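Local coordinates for uncharacterized protein (Neisseria gonorrhoeae, PDB 5V77) that is of unknown function, belongs to the NGO_1070-like family and folds as an all-beta chain that pairs with a second copy of itself, at residues D26-T38 and F44-K56. Sequence-based numbering, arbitrary orientation.
Sequences DNGNTLTLSFTDT and FGYIKCSNILNFK. With SO4 (sulfate ion), chain C.
Strands 30-37 and 44-50 pair antiparallel as the two arms of a beta hairpin, and beyond the second arm the chain turns a corner to cover one hairpin face. Leu31 and Cys49 exchange two backbone hydrogen bonds, the nearly straight one from Cys49 N to Leu31 O measuring 2.7 Å; Leu33 with Ile47 repeats this. At the far end Phe35 O takes Phe44 N at 2.9 Å and, weakly, Gly45 N, making a classic bulge.

The face carrying Leu31, Leu33, Phe35, Ile47 and Cys49 is buried, which suits its apolar residues. Phe35 brings CE1 to within 3.8 Å of Ile47 CD1, while its ring turns an edge to Gly45 O, in the ring plane and 3.6 Å from Phe35 CD1. Leu31 CD1 fits between Ile52 CD1 of the corner, 3.8 Å away, and Phe55 of the folded-back strand in one of its two conformers, the side chains crossing at about a right angle.

Thr30, Thr32 and Lys48 lie on the other, more polar face. Lys48, with CG anti to its backbone N (chi1 180°), runs out fully extended, CG passing Thr30 CG2 at 3.7 Å. Thr30 OG1 donates to Asp26 OD2 and accepts from a water that also donates to Asn51 OD1, tying the type I' turn 26-29 to the corner, where Asn51 ND2 bonds Glu104 OE2. There Asn29 O receives Ile52 N at 3.0 Å, while the Asn29 side-chain amide bonds the second subunit, OD1 accepting from its Leu72 N and ND2 donating to its Asp70 O. This is a bulged hairpin within the chain's large antiparallel sheet, its second strand bent over the hydrophobic core.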
loop_
_atom_site.group_PDB
_atom_site.type_symbol
_atom_site.label_atom_id
_atom_site.label_comp_id
_atom_site.label_asym_id
_atom_site.label_seq_id
_atom_site.Cartn_x
_atom_site.Cartn_y
_atom_site.Cartn_z
ATOM N N ASP A 26 5.516 11.399 -4.756
ATOM C CA ASP A 26 5.197 12.707 -4.191
ATOM C C ASP A 26 5.237 12.671 -2.668
ATOM O O ASP A 26 4.287 13.081 -2.000
ATOM C CB ASP A 26 3.829 13.194 -4.676
ATOM C CG ASP A 26 3.779 13.357 -6.166
ATOM O OD1 ASP A 26 4.758 13.893 -6.714
ATOM O OD2 ASP A 26 2.780 12.943 -6.790
ATOM N N ASN A 27 6.341 12.140 -2.113
ATOM C CA ASN A 27 6.529 12.127 -0.666
ATOM C C ASN A 27 5.387 11.384 0.025
ATOM O O ASN A 27 4.903 11.794 1.080
ATOM C CB ASN A 27 6.661 13.552 -0.128
ATOM C CG ASN A 27 8.001 14.174 -0.469
ATOM O OD1 ASN A 27 9.048 13.558 -0.272
ATOM N ND2 ASN A 27 7.973 15.396 -0.988
ATOM N N GLY A 28 4.942 10.296 -0.592
ATOM C CA GLY A 28 3.902 9.454 -0.035
ATOM C C GLY A 28 2.478 9.897 -0.306
ATOM O O GLY A 28 1.551 9.172 0.071
ATOM N N ASN A 29 2.268 11.046 -0.954
ATOM C CA ASN A 29 0.915 11.566 -1.166
ATOM C C ASN A 29 0.194 10.931 -2.343
ATOM O O ASN A 29 -1.027 11.150 -2.493
ATOM C CB ASN A 29 0.949 13.086 -1.375
ATOM C CG ASN A 29 1.314 13.843 -0.111
ATOM O OD1 ASN A 29 1.386 13.266 0.984
ATOM N ND2 ASN A 29 1.535 15.143 -0.247
ATOM N N THR A 30 0.912 10.195 -3.194
ATOM C CA THR A 30 0.362 9.655 -4.428
ATOM C C THR A 30 0.690 8.179 -4.516
ATOM O O THR A 30 1.804 7.756 -4.157
ATOM C CB THR A 30 0.924 10.386 -5.649
ATOM O OG1 THR A 30 0.498 11.741 -5.599
ATOM C CG2 THR A 30 0.428 9.745 -6.962
ATOM N N LEU A 31 -0.288 7.399 -4.977
ATOM C CA LEU A 31 -0.094 5.994 -5.313
ATOM C C LEU A 31 -0.332 5.801 -6.799
ATOM O O LEU A 31 -1.362 6.248 -7.332
ATOM C CB LEU A 31 -1.050 5.091 -4.528
ATOM C CG LEU A 31 -0.598 4.744 -3.106
ATOM C CD1 LEU A 31 -1.753 4.110 -2.378
ATOM C CD2 LEU A 31 0.596 3.780 -3.171
ATOM N N THR A 32 0.593 5.116 -7.465
ATOM C CA THR A 32 0.418 4.799 -8.879
ATOM C C THR A 32 0.413 3.290 -9.045
ATOM O O THR A 32 1.307 2.591 -8.542
ATOM C CB THR A 32 1.512 5.439 -9.744
ATOM O OG1 THR A 32 1.501 6.859 -9.531
ATOM C CG2 THR A 32 1.257 5.167 -11.253
ATOM N N LEU A 33 -0.604 2.799 -9.732
ATOM C CA LEU A 33 -0.741 1.391 -10.064
ATOM C C LEU A 33 -0.408 1.236 -11.538
ATOM O O LEU A 33 -0.945 1.977 -12.360
ATOM C CB LEU A 33 -2.168 0.911 -9.784
ATOM C CG LEU A 33 -2.530 0.530 -8.346
ATOM C CD1 LEU A 33 -2.371 1.720 -7.404
ATOM C CD2 LEU A 33 -3.969 0.022 -8.284
ATOM N N SER A 34 0.486 0.299 -11.876
ATOM C CA SER A 34 0.896 0.134 -13.266
ATOM C C SER A 34 0.487 -1.231 -13.787
ATOM O O SER A 34 0.513 -2.222 -13.049
ATOM C CB SER A 34 2.399 0.322 -13.435
ATOM O OG SER A 34 2.742 1.660 -13.106
ATOM N N PHE A 35 0.164 -1.269 -15.088
ATOM C CA PHE A 35 -0.504 -2.409 -15.698
ATOM C C PHE A 35 0.129 -2.761 -17.033
ATOM O O PHE A 35 0.586 -1.882 -17.768
ATOM C CB PHE A 35 -1.989 -2.118 -15.956
ATOM C CG PHE A 35 -2.755 -1.727 -14.724
ATOM C CD1 PHE A 35 -2.768 -0.400 -14.294
ATOM C CD2 PHE A 35 -3.471 -2.682 -14.003
ATOM C CE1 PHE A 35 -3.486 -0.024 -13.150
ATOM C CE2 PHE A 35 -4.193 -2.323 -12.869
ATOM C CZ PHE A 35 -4.201 -0.996 -12.436
ATOM N N THR A 36 0.124 -4.055 -17.346
ATOM C CA THR A 36 0.347 -4.568 -18.695
ATOM C C THR A 36 -0.973 -5.055 -19.281
ATOM O O THR A 36 -1.969 -5.234 -18.573
ATOM C CB THR A 36 1.360 -5.724 -18.700
ATOM O OG1 THR A 36 0.864 -6.793 -17.875
ATOM C CG2 THR A 36 2.720 -5.259 -18.182
ATOM N N ASP A 37 -0.971 -5.266 -20.598
ATOM C CA ASP A 37 -2.088 -5.921 -21.258
ATOM C C ASP A 37 -1.967 -7.430 -21.069
ATOM O O ASP A 37 -0.928 -7.947 -20.648
ATOM C CB ASP A 37 -2.134 -5.561 -22.747
ATOM C CG ASP A 37 -1.027 -6.228 -23.552
ATOM O OD1 ASP A 37 -1.152 -7.431 -23.862
ATOM O OD2 ASP A 37 -0.041 -5.546 -23.903
ATOM N N THR A 38 -3.052 -8.142 -21.357
ATOM C CA THR A 38 -3.074 -9.583 -21.151
ATOM C C THR A 38 -3.009 -10.358 -22.464
ATOM O O THR A 38 -3.345 -11.546 -22.492
ATOM C CB THR A 38 -4.310 -9.980 -20.336
ATOM O OG1 THR A 38 -5.495 -9.566 -21.025
ATOM C CG2 THR A 38 -4.275 -9.296 -18.943
ATOM N N PHE A 44 0.840 -1.250 -20.569
ATOM C CA PHE A 44 -0.411 -0.646 -21.018
ATOM C C PHE A 44 -0.597 0.748 -20.433
ATOM O O PHE A 44 -0.745 1.718 -21.187
ATOM C CB PHE A 44 -1.608 -1.556 -20.689
ATOM C CG PHE A 44 -2.951 -0.943 -21.036
ATOM C CD1 PHE A 44 -3.341 -0.795 -22.356
ATOM C CD2 PHE A 44 -3.805 -0.495 -20.037
ATOM C CE1 PHE A 44 -4.569 -0.231 -22.674
ATOM C CE2 PHE A 44 -5.026 0.073 -20.348
ATOM C CZ PHE A 44 -5.408 0.201 -21.663
ATOM N N GLY A 45 -0.581 0.898 -19.117
ATOM C CA GLY A 45 -0.812 2.220 -18.576
ATOM C C GLY A 45 -0.889 2.197 -17.068
ATOM O O GLY A 45 -0.365 1.288 -16.418
ATOM N N TYR A 46 -1.513 3.232 -16.519
ATOM C CA TYR A 46 -1.410 3.418 -15.071
ATOM C C TYR A 46 -2.659 4.109 -14.552
ATOM O O TYR A 46 -3.371 4.789 -15.297
ATOM C CB TYR A 46 -0.167 4.239 -14.703
ATOM C CG TYR A 46 -0.182 5.655 -15.255
ATOM C CD1 TYR A 46 -0.866 6.685 -14.592
ATOM C CD2 TYR A 46 0.487 5.965 -16.440
ATOM C CE1 TYR A 46 -0.888 7.986 -15.110
ATOM C CE2 TYR A 46 0.470 7.259 -16.963
ATOM C CZ TYR A 46 -0.211 8.259 -16.290
ATOM O OH TYR A 46 -0.227 9.536 -16.816
ATOM N N ILE A 47 -2.915 3.925 -13.261
ATOM C CA ILE A 47 -3.918 4.699 -12.530
ATOM C C ILE A 47 -3.186 5.448 -11.436
ATOM O O ILE A 47 -2.494 4.834 -10.608
ATOM C CB ILE A 47 -5.011 3.802 -11.928
ATOM C CG1 ILE A 47 -5.777 3.093 -13.037
ATOM C CG2 ILE A 47 -5.959 4.636 -11.048
ATOM C CD1 ILE A 47 -6.695 1.977 -12.511
ATOM N N LYS A 48 -3.343 6.764 -11.422
ATOM C CA LYS A 48 -2.646 7.630 -10.472
ATOM C C LYS A 48 -3.649 8.163 -9.454
ATOM O O LYS A 48 -4.618 8.839 -9.827
ATOM C CB LYS A 48 -1.967 8.782 -11.209
ATOM C CG LYS A 48 -1.204 9.773 -10.293
ATOM C CD LYS A 48 -0.657 10.926 -11.145
ATOM C CE LYS A 48 -0.090 12.060 -10.307
ATOM N NZ LYS A 48 0.511 13.130 -11.182
ATOM N N CYS A 49 -3.416 7.866 -8.181
ATOM C CA CYS A 49 -4.314 8.255 -7.093
ATOM C C CYS A 49 -3.599 9.354 -6.318
ATOM O O CYS A 49 -2.650 9.074 -5.589
ATOM C CB CYS A 49 -4.629 7.053 -6.213
ATOM S SG CYS A 49 -5.368 5.652 -7.168
ATOM N N SER A 50 -4.024 10.609 -6.490
ATOM C CA SER A 50 -3.311 11.745 -5.904
ATOM C C SER A 50 -3.989 12.233 -4.628
ATOM O O SER A 50 -5.209 12.446 -4.605
ATOM C CB SER A 50 -3.212 12.909 -6.896
ATOM O OG SER A 50 -2.529 12.490 -8.061
ATOM N N ASN A 51 -3.173 12.459 -3.587
ATOM C CA ASN A 51 -3.624 12.876 -2.261
ATOM C C ASN A 51 -4.449 11.757 -1.647
ATOM O O ASN A 51 -5.683 11.811 -1.582
ATOM C CB ASN A 51 -4.380 14.215 -2.326
ATOM C CG ASN A 51 -3.469 15.346 -2.717
ATOM O OD1 ASN A 51 -2.242 15.183 -2.705
ATOM N ND2 ASN A 51 -4.039 16.487 -3.090
ATOM N N ILE A 52 -3.742 10.726 -1.188
ATOM C CA ILE A 52 -4.372 9.507 -0.712
ATOM C C ILE A 52 -5.175 9.771 0.545
ATOM O O ILE A 52 -4.709 10.435 1.483
ATOM C CB ILE A 52 -3.297 8.446 -0.441
ATOM C CG1 ILE A 52 -2.595 8.107 -1.750
ATOM C CG2 ILE A 52 -3.915 7.197 0.207
ATOM C CD1 ILE A 52 -3.466 7.444 -2.737
ATOM N N LEU A 53 -6.386 9.224 0.579
ATOM C CA LEU A 53 -7.203 9.208 1.779
ATOM C C LEU A 53 -7.078 7.874 2.489
ATOM O O LEU A 53 -6.704 7.839 3.660
ATOM C CB LEU A 53 -8.672 9.508 1.441
ATOM C CG LEU A 53 -8.804 10.842 0.702
ATOM C CD1 LEU A 53 -10.222 11.053 0.226
ATOM C CD2 LEU A 53 -8.357 11.982 1.591
ATOM N N ASN A 54 -7.346 6.768 1.798
ATOM C CA ASN A 54 -6.983 5.491 2.390
ATOM C C ASN A 54 -6.617 4.491 1.303
ATOM O O ASN A 54 -6.973 4.642 0.129
ATOM C CB ASN A 54 -8.095 4.945 3.283
ATOM C CG ASN A 54 -9.427 4.957 2.603
ATOM O OD1 ASN A 54 -9.685 4.147 1.717
ATOM N ND2 ASN A 54 -10.285 5.891 2.998
ATOM N N PHE A 55 -5.872 3.470 1.726
ATOM C CA PHE A 55 -5.437 2.383 0.860
ATOM C C PHE A 55 -5.621 1.089 1.639
ATOM O O PHE A 55 -5.105 0.965 2.749
ATOM C CB PHE A 55 -3.970 2.607 0.442
ATOM C CG PHE A 55 -3.322 1.447 -0.274
ATOM C CD1 PHE A 55 -4.061 0.523 -0.993
ATOM C CD2 PHE A 55 -1.949 1.292 -0.221
ATOM C CE1 PHE A 55 -3.442 -0.535 -1.626
ATOM C CE2 PHE A 55 -1.326 0.243 -0.863
ATOM C CZ PHE A 55 -2.075 -0.671 -1.565
ATOM N N LYS A 56 -6.335 0.129 1.059
ATOM C CA LYS A 56 -6.543 -1.163 1.703
ATOM C C LYS A 56 -6.182 -2.271 0.726
ATOM O O LYS A 56 -6.604 -2.242 -0.432
ATOM C CB LYS A 56 -7.994 -1.322 2.173
HETATM S S SO4 C . 8.189 9.341 -2.243
HETATM O O1 SO4 C . 8.534 10.402 -3.196
HETATM O O2 SO4 C . 6.763 9.017 -2.304
HETATM O O3 SO4 C . 8.949 8.137 -2.571
HETATM O O4 SO4 C . 8.537 9.767 -0.887
HETATM O O HOH W 1 -0.383 14.107 -4.444
#